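Local coordinates for protein PTHB1 (Homo sapiens, PDB 4YD8) that forms part of the BBSome, a coat complex thought to sort specific membrane proteins to the primary cilium and required for ciliogenesis, at residues L78-V91 with H98-Y110. Sequence-based numbering, arbitrary orientation.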
ATOM      1  N   LEU A  78      18.500  -8.003  -2.734  1.00 27.24           N
ATOM      2  CA  LEU A  78      18.538  -8.010  -1.276  1.00 31.93           C
ATOM      3  C   LEU A  78      18.731  -9.422  -0.707  1.00 34.74           C
ATOM      4  O   LEU A  78      18.897  -9.582   0.502  1.00 36.71           O
ATOM      5  CB  LEU A  78      17.261  -7.374  -0.717  1.00 26.12           C
ATOM      6  CG  LEU A  78      17.048  -5.915  -1.152  1.00 28.84           C
ATOM      7  CD1 LEU A  78      15.730  -5.356  -0.611  1.00 25.73           C
ATOM      8  CD2 LEU A  78      18.238  -5.046  -0.724  1.00 31.04           C
ATOM      9  N   ARG A  79      18.730 -10.423  -1.591  1.00 37.43           N
ATOM     10  CA  ARG A  79      19.035 -11.825  -1.265  1.00 38.94           C
ATOM     11  C   ARG A  79      18.117 -12.428  -0.203  1.00 40.10           C
ATOM     12  O   ARG A  79      18.528 -13.285   0.585  1.00 44.81           O
ATOM     13  CB  ARG A  79      20.489 -11.945  -0.805  1.00 20.00           C
ATOM     14  N   ASP A  80      16.868 -11.993  -0.223  1.00 32.74           N
ATOM     15  CA  ASP A  80      15.883 -12.322   0.792  1.00 37.79           C
ATOM     16  C   ASP A  80      14.523 -11.877   0.231  1.00 31.11           C
ATOM     17  O   ASP A  80      14.388 -10.726  -0.179  1.00 32.14           O
ATOM     18  CB  ASP A  80      16.217 -11.600   2.100  1.00 46.40           C
ATOM     19  CG  ASP A  80      15.542 -12.210   3.302  1.00 58.56           C
ATOM     20  OD1 ASP A  80      14.503 -12.874   3.125  1.00 62.86           O
ATOM     21  OD2 ASP A  80      16.056 -12.027   4.431  1.00 65.13           O
ATOM     22  N   PRO A  81      13.529 -12.788   0.172  1.00 31.51           N
ATOM     23  CA  PRO A  81      12.227 -12.377  -0.384  1.00 29.40           C
ATOM     24  C   PRO A  81      11.663 -11.114   0.266  1.00 29.30           C
ATOM     25  O   PRO A  81      11.716 -10.962   1.494  1.00 30.74           O
ATOM     26  CB  PRO A  81      11.326 -13.588  -0.092  1.00 32.47           C
ATOM     27  CG  PRO A  81      12.272 -14.752  -0.149  1.00 34.29           C
ATOM     28  CD  PRO A  81      13.568 -14.234   0.476  1.00 34.70           C
ATOM     29  N   VAL A  82      11.156 -10.205  -0.563  1.00 27.68           N
ATOM     30  CA  VAL A  82      10.539  -8.982  -0.080  1.00 26.96           C
ATOM     31  C   VAL A  82       9.049  -9.228   0.141  1.00 33.52           C
ATOM     32  O   VAL A  82       8.341  -9.627  -0.781  1.00 32.09           O
ATOM     33  CB  VAL A  82      10.754  -7.818  -1.052  1.00 24.84           C
ATOM     34  CG1 VAL A  82      10.013  -6.580  -0.567  1.00 22.28           C
ATOM     35  CG2 VAL A  82      12.238  -7.529  -1.198  1.00 26.38           C
ATOM     36  N   LEU A  83       8.591  -9.024   1.372  1.00 23.69           N
ATOM     37  CA  LEU A  83       7.183  -9.217   1.719  1.00 24.12           C
ATOM     38  C   LEU A  83       6.369  -7.937   1.553  1.00 26.37           C
ATOM     39  O   LEU A  83       5.187  -7.987   1.237  1.00 27.20           O
ATOM     40  CB  LEU A  83       7.043  -9.707   3.154  1.00 25.41           C
ATOM     41  CG  LEU A  83       7.690 -11.064   3.468  1.00 27.37           C
ATOM     42  CD1 LEU A  83       7.287 -11.522   4.858  1.00 28.88           C
ATOM     43  CD2 LEU A  83       7.302 -12.082   2.411  1.00 34.03           C
ATOM     44  N   GLN A  84       7.001  -6.794   1.790  1.00 24.25           N
ATOM     45  CA  GLN A  84       6.292  -5.515   1.724  1.00 24.03           C
ATOM     46  C   GLN A  84       7.277  -4.363   1.605  1.00 24.88           C
ATOM     47  O   GLN A  84       8.404  -4.461   2.092  1.00 24.02           O
ATOM     48  CB  GLN A  84       5.409  -5.344   2.968  1.00 25.73           C
ATOM     49  CG  GLN A  84       4.350  -4.245   2.844  1.00 27.22           C
ATOM     50  CD  GLN A  84       3.392  -4.221   4.015  1.00 31.64           C
ATOM     51  OE1 GLN A  84       3.213  -5.228   4.718  1.00 25.45           O
ATOM     52  NE2 GLN A  84       2.767  -3.066   4.241  1.00 26.90           N
ATOM     53  N   VAL A  85       6.863  -3.284   0.939  1.00 23.23           N
ATOM     54  CA  VAL A  85       7.647  -2.048   0.915  1.00 22.90           C
ATOM     55  C   VAL A  85       6.746  -0.875   1.311  1.00 23.53           C
ATOM     56  O   VAL A  85       5.561  -0.840   0.943  1.00 21.46           O
ATOM     57  CB  VAL A  85       8.280  -1.774  -0.480  1.00 22.88           C
ATOM     58  CG1 VAL A  85       9.455  -2.722  -0.738  1.00 26.97           C
ATOM     59  CG2 VAL A  85       7.241  -1.918  -1.569  1.00 25.45           C
ATOM     60  N   GLU A  86       7.297   0.057   2.082  1.00 21.96           N
ATOM     61  CA  GLU A  86       6.585   1.274   2.482  1.00 20.20           C
ATOM     62  C   GLU A  86       7.597   2.410   2.573  1.00 21.16           C
ATOM     63  O   GLU A  86       8.790   2.175   2.726  1.00 22.74           O
ATOM     64  CB  GLU A  86       5.871   1.130   3.832  1.00 19.97           C
ATOM     65  CG  GLU A  86       4.764   0.053   3.931  1.00 22.82           C
ATOM     66  CD  GLU A  86       3.576   0.256   2.984  1.00 31.14           C
ATOM     67  OE1 GLU A  86       3.369   1.377   2.433  1.00 29.10           O
ATOM     68  OE2 GLU A  86       2.817  -0.729   2.816  1.00 28.03           O
ATOM     69  N   VAL A  87       7.104   3.638   2.507  1.00 20.82           N
ATOM     70  CA  VAL A  87       7.966   4.812   2.522  1.00 18.73           C
ATOM     71  C   VAL A  87       7.390   5.776   3.529  1.00 22.67           C
ATOM     72  O   VAL A  87       6.193   6.058   3.498  1.00 21.60           O
ATOM     73  CB  VAL A  87       8.049   5.471   1.122  1.00 18.70           C
ATOM     74  CG1 VAL A  87       8.769   6.832   1.206  1.00 19.97           C
ATOM     75  CG2 VAL A  87       8.734   4.520   0.129  1.00 21.54           C
ATOM     76  N   GLY A  88       8.228   6.273   4.433  1.00 21.10           N
ATOM     77  CA  GLY A  88       7.749   7.109   5.506  1.00 22.07           C
ATOM     78  C   GLY A  88       8.880   7.732   6.298  1.00 23.21           C
ATOM     79  O   GLY A  88      10.059   7.570   5.968  1.00 23.88           O
ATOM     80  N   LYS A  89       8.520   8.433   7.362  1.00 21.45           N
ATOM     81  CA  LYS A  89       9.518   9.139   8.163  1.00 22.27           C
ATOM     82  C   LYS A  89      10.114   8.211   9.230  1.00 22.70           C
ATOM     83  O   LYS A  89       9.868   8.388  10.424  1.00 22.81           O
ATOM     84  CB  LYS A  89       8.902  10.384   8.819  1.00 23.44           C
ATOM     85  CG  LYS A  89       8.352  11.400   7.802  1.00 24.63           C
ATOM     86  CD  LYS A  89       7.533  12.482   8.491  1.00 27.92           C
ATOM     87  CE  LYS A  89       6.918  13.431   7.459  1.00 32.27           C
ATOM     88  NZ  LYS A  89       6.311  14.608   8.133  1.00 36.33           N
ATOM     89  N   PHE A  90      10.915   7.252   8.778  1.00 26.42           N
ATOM     90  CA  PHE A  90      11.341   6.134   9.612  1.00 26.58           C
ATOM     91  C   PHE A  90      12.664   6.391  10.340  1.00 28.72           C
ATOM     92  O   PHE A  90      13.146   5.517  11.067  1.00 26.80           O
ATOM     93  CB  PHE A  90      11.475   4.876   8.755  1.00 22.94           C
ATOM     94  CG  PHE A  90      10.213   4.476   8.047  1.00 22.09           C
ATOM     95  CD1 PHE A  90       8.979   4.540   8.694  1.00 21.06           C
ATOM     96  CD2 PHE A  90      10.259   4.033   6.736  1.00 20.06           C
ATOM     97  CE1 PHE A  90       7.805   4.155   8.034  1.00 22.21           C
ATOM     98  CE2 PHE A  90       9.085   3.639   6.062  1.00 19.99           C
ATOM     99  CZ  PHE A  90       7.868   3.704   6.714  1.00 19.93           C
ATOM    100  N   VAL A  91      13.259   7.575  10.147  1.00 21.93           N
ATOM    101  CA  VAL A  91      14.555   7.875  10.776  1.00 24.05           C
ATOM    102  C   VAL A  91      14.437   9.037  11.764  1.00 26.59           C
ATOM    103  O   VAL A  91      13.902  10.096  11.438  1.00 23.18           O
ATOM    104  CB  VAL A  91      15.632   8.173   9.703  1.00 22.49           C
ATOM    105  CG1 VAL A  91      16.958   8.675  10.342  1.00 23.26           C
ATOM    106  CG2 VAL A  91      15.848   6.929   8.832  1.00 25.03           C
ATOM    107  N   HIS A  98      12.030   7.736   4.006  1.00 20.98           N
ATOM    108  CA  HIS A  98      12.926   6.597   3.850  1.00 20.59           C
ATOM    109  C   HIS A  98      12.125   5.355   3.445  1.00 20.32           C
ATOM    110  O   HIS A  98      10.912   5.311   3.609  1.00 22.27           O
ATOM    111  CB  HIS A  98      13.690   6.310   5.147  1.00 21.02           C
ATOM    112  CG  HIS A  98      14.722   7.337   5.469  1.00 22.49           C
ATOM    113  ND1 HIS A  98      14.404   8.586   5.968  1.00 23.26           N
ATOM    114  CD2 HIS A  98      16.071   7.315   5.346  1.00 21.82           C
ATOM    115  CE1 HIS A  98      15.512   9.279   6.145  1.00 24.24           C
ATOM    116  NE2 HIS A  98      16.541   8.537   5.768  1.00 23.90           N
ATOM    117  N   LEU A  99      12.830   4.356   2.928  1.00 20.45           N
ATOM    118  CA  LEU A  99      12.224   3.113   2.436  1.00 21.23           C
ATOM    119  C   LEU A  99      12.310   2.045   3.508  1.00 20.63           C
ATOM    120  O   LEU A  99      13.403   1.771   4.003  1.00 21.26           O
ATOM    121  CB  LEU A  99      12.951   2.625   1.192  1.00 22.41           C
ATOM    122  CG  LEU A  99      12.514   1.267   0.615  1.00 23.22           C
ATOM    123  CD1 LEU A  99      11.079   1.309   0.128  1.00 25.34           C
ATOM    124  CD2 LEU A  99      13.443   0.810  -0.496  1.00 28.47           C
ATOM    125  N   ALA A 100      11.175   1.440   3.862  1.00 20.41           N
ATOM    126  CA  ALA A 100      11.203   0.260   4.734  1.00 21.61           C
ATOM    127  C   ALA A 100      10.957  -0.967   3.867  1.00 23.15           C
ATOM    128  O   ALA A 100      10.042  -0.983   3.049  1.00 21.21           O
ATOM    129  CB  ALA A 100      10.161   0.366   5.837  1.00 20.76           C
ATOM    130  N   VAL A 101      11.800  -1.977   4.031  1.00 23.26           N
ATOM    131  CA  VAL A 101      11.650  -3.234   3.324  1.00 22.40           C
ATOM    132  C   VAL A 101      11.422  -4.310   4.371  1.00 25.90           C
ATOM    133  O   VAL A 101      12.261  -4.512   5.254  1.00 23.41           O
ATOM    134  CB  VAL A 101      12.890  -3.570   2.481  1.00 24.54           C
ATOM    135  CG1 VAL A 101      12.708  -4.904   1.748  1.00 24.03           C
ATOM    136  CG2 VAL A 101      13.185  -2.418   1.484  1.00 22.82           C
ATOM    137  N   LEU A 102      10.284  -4.979   4.280  1.00 22.84           N
ATOM    138  CA  LEU A 102       9.962  -6.052   5.212  1.00 23.43           C
ATOM    139  C   LEU A 102      10.358  -7.381   4.611  1.00 24.54           C
ATOM    140  O   LEU A 102       9.939  -7.712   3.498  1.00 26.98           O
ATOM    141  CB  LEU A 102       8.469  -6.042   5.541  1.00 24.37           C
ATOM    142  CG  LEU A 102       8.013  -7.100   6.549  1.00 28.80           C
ATOM    143  CD1 LEU A 102       8.712  -6.879   7.899  1.00 23.89           C
ATOM    144  CD2 LEU A 102       6.499  -7.040   6.683  1.00 23.01           C
ATOM    145  N   HIS A 103      11.156  -8.144   5.357  1.00 25.54           N
ATOM    146  CA  HIS A 103      11.489  -9.526   5.015  1.00 26.89           C
ATOM    147  C   HIS A 103      10.868 -10.426   6.072  1.00 27.48           C
ATOM    148  O   HIS A 103      10.349  -9.940   7.071  1.00 28.24           O
ATOM    149  CB  HIS A 103      13.009  -9.747   4.968  1.00 27.91           C
ATOM    150  CG  HIS A 103      13.725  -8.897   3.962  1.00 30.31           C
ATOM    151  ND1 HIS A 103      13.688  -9.150   2.609  1.00 31.12           N
ATOM    152  CD2 HIS A 103      14.513  -7.801   4.118  1.00 27.22           C
ATOM    153  CE1 HIS A 103      14.418  -8.247   1.971  1.00 29.85           C
ATOM    154  NE2 HIS A 103      14.939  -7.430   2.868  1.00 27.91           N
ATOM    155  N   SER A 104      10.937 -11.734   5.858  1.00 28.81           N
ATOM    156  CA  SER A 104      10.383 -12.681   6.820  1.00 31.19           C
ATOM    157  C   SER A 104      10.937 -12.502   8.237  1.00 29.98           C
ATOM    158  O   SER A 104      10.174 -12.541   9.214  1.00 34.48           O
ATOM    159  CB  SER A 104      10.642 -14.112   6.357  1.00 34.60           C
ATOM    160  OG  SER A 104      10.155 -15.020   7.326  1.00 40.45           O
ATOM    161  N   ARG A 105      12.254 -12.334   8.354  1.00 30.58           N
ATOM    162  CA  ARG A 105      12.887 -12.208   9.666  1.00 31.18           C
ATOM    163  C   ARG A 105      13.700 -10.929   9.882  1.00 30.42           C
ATOM    164  O   ARG A 105      14.502 -10.852  10.819  1.00 31.15           O
ATOM    165  CB  ARG A 105      13.792 -13.425   9.931  1.00 34.21           C
ATOM    166  CG  ARG A 105      13.032 -14.736   9.955  1.00 38.42           C
ATOM    167  CD  ARG A 105      12.087 -14.813  11.147  1.00 44.32           C
ATOM    168  NE  ARG A 105      12.813 -14.751  12.412  1.00 49.66           N
ATOM    169  CZ  ARG A 105      13.227 -15.815  13.094  1.00 53.49           C
ATOM    170  NH1 ARG A 105      12.985 -17.041  12.643  1.00 49.51           N
ATOM    171  NH2 ARG A 105      13.887 -15.645  14.231  1.00 50.08           N
ATOM    172  N   LYS A 106      13.511  -9.917   9.041  1.00 31.12           N
ATOM    173  CA  LYS A 106      14.147  -8.633   9.333  1.00 28.27           C
ATOM    174  C   LYS A 106      13.407  -7.484   8.657  1.00 26.68           C
ATOM    175  O   LYS A 106      12.748  -7.665   7.643  1.00 27.11           O
ATOM    176  CB  LYS A 106      15.626  -8.626   8.913  1.00 29.03           C
ATOM    177  CG  LYS A 106      15.882  -8.851   7.440  1.00 42.11           C
ATOM    178  CD  LYS A 106      17.375  -8.755   7.102  1.00 45.49           C
ATOM    179  CE  LYS A 106      17.627  -9.185   5.658  1.00 47.15           C
ATOM    180  NZ  LYS A 106      19.057  -9.116   5.243  1.00 50.28           N
ATOM    181  N   LEU A 107      13.506  -6.320   9.274  1.00 26.00           N
ATOM    182  CA  LEU A 107      12.975  -5.081   8.731  1.00 26.95           C
ATOM    183  C   LEU A 107      14.174  -4.176   8.457  1.00 28.65           C
ATOM    184  O   LEU A 107      14.986  -3.942   9.357  1.00 28.16           O
ATOM    185  CB  LEU A 107      12.001  -4.440   9.711  1.00 26.36           C
ATOM    186  CG  LEU A 107      11.656  -2.960   9.467  1.00 28.59           C
ATOM    187  CD1 LEU A 107      10.692  -2.818   8.308  1.00 27.06           C
ATOM    188  CD2 LEU A 107      11.086  -2.320  10.736  1.00 27.07           C
ATOM    189  N   CYS A 108      14.306  -3.690   7.222  1.00 24.12           N
ATOM    190  CA  CYS A 108      15.462  -2.863   6.856  1.00 24.15           C
ATOM    191  C   CYS A 108      14.991  -1.497   6.383  1.00 25.93           C
ATOM    192  O   CYS A 108      14.044  -1.408   5.601  1.00 23.51           O
ATOM    193  CB  CYS A 108      16.299  -3.550   5.775  1.00 26.90           C
ATOM    194  SG  CYS A 108      16.920  -5.212   6.259  1.00 32.40           S
ATOM    195  N   VAL A 109      15.629  -0.444   6.881  1.00 23.03           N
ATOM    196  CA  VAL A 109      15.239   0.917   6.510  1.00 24.80           C
ATOM    197  C   VAL A 109      16.397   1.581   5.757  1.00 24.45           C
ATOM    198  O   VAL A 109      17.540   1.536   6.199  1.00 23.12           O
ATOM    199  CB  VAL A 109      14.815   1.737   7.761  1.00 25.11           C
ATOM    200  CG1 VAL A 109      14.672   3.217   7.431  1.00 22.39           C
ATOM    201  CG2 VAL A 109      13.480   1.217   8.304  1.00 25.47           C
ATOM    202  N   TYR A 110      16.090   2.152   4.591  1.00 22.84           N
ATOM    203  CA  TYR A 110      17.102   2.671   3.672  1.00 22.35           C
ATOM    204  C   TYR A 110      16.906   4.135   3.361  1.00 23.69           C
ATOM    205  O   TYR A 110      15.775   4.614   3.278  1.00 22.87           O
ATOM    206  CB  TYR A 110      17.073   1.927   2.337  1.00 24.60           C
ATOM    207  CG  TYR A 110      17.449   0.476   2.430  1.00 24.35           C
ATOM    208  CD1 TYR A 110      18.768   0.076   2.303  1.00 26.34           C
ATOM    209  CD2 TYR A 110      16.479  -0.492   2.635  1.00 23.26           C
ATOM    210  CE1 TYR A 110      19.127  -1.256   2.389  1.00 25.94           C
ATOM    211  CE2 TYR A 110      16.826  -1.828   2.722  1.00 24.11           C
ATOM    212  CZ  TYR A 110      18.152  -2.194   2.603  1.00 26.08           C
ATOM    213  OH  TYR A 110      18.508  -3.508   2.688  1.00 28.72           O
TER
HETATM  214  O   HOH W   1      19.012  -7.748   2.656  1.00 39.68           O
HETATM  215  O   HOH W   2      19.599 -10.805   2.997  1.00 52.38           O
HETATM  216  O   HOH W   3      11.749 -12.824   3.399  1.00 30.54           O
HETATM  217  O   HOH W   4      14.479 -12.608   6.629  1.00 34.86           O
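H98 and V91 meet methyl to ring at the tightly packed end of this antiparallel hairpin: V91 CG2 sits over the centre of the imidazole, 3.4 Å from the centroid of H98, in a CH-pi contact. Beside them F90 reaches A100 with CE2, 3.5 Å from CB of A100, while G88 CA lies against one face of the phenyl. Main-chain bonds in both directions join G88 to H98 and E86 to A100. At the far end, L83 and Q84 both face L102 in a classic beta bulge. Beyond it, H103 donates from ND1 to P81 O (2.9 Å, 160°), the acceptor near its ring plane but the donor well above the carbonyl plane. With CG anti to the carbonyl carbon (chi1 -60°), this imidazole also stacks on D80, whose carboxylate is inclined 23° to it and whose CB lies over its face. Replacing H103 by an alanine is likely to cost P81 O this donor and D80 the ring it stacks on. This end is wetter: D80 OD2 stays 4.3 Å from K106 NZ, beyond salt-bridge range, and two waters link that amine to L78 O. The hairpin forms the first two strands of a four-stranded blade in the N-terminal seven-bladed beta-propeller; L99 and Y110 pack on strand 127-134, the outer strand of the same blade, and Q84, E86 and L102 on strand 139-145 of the next.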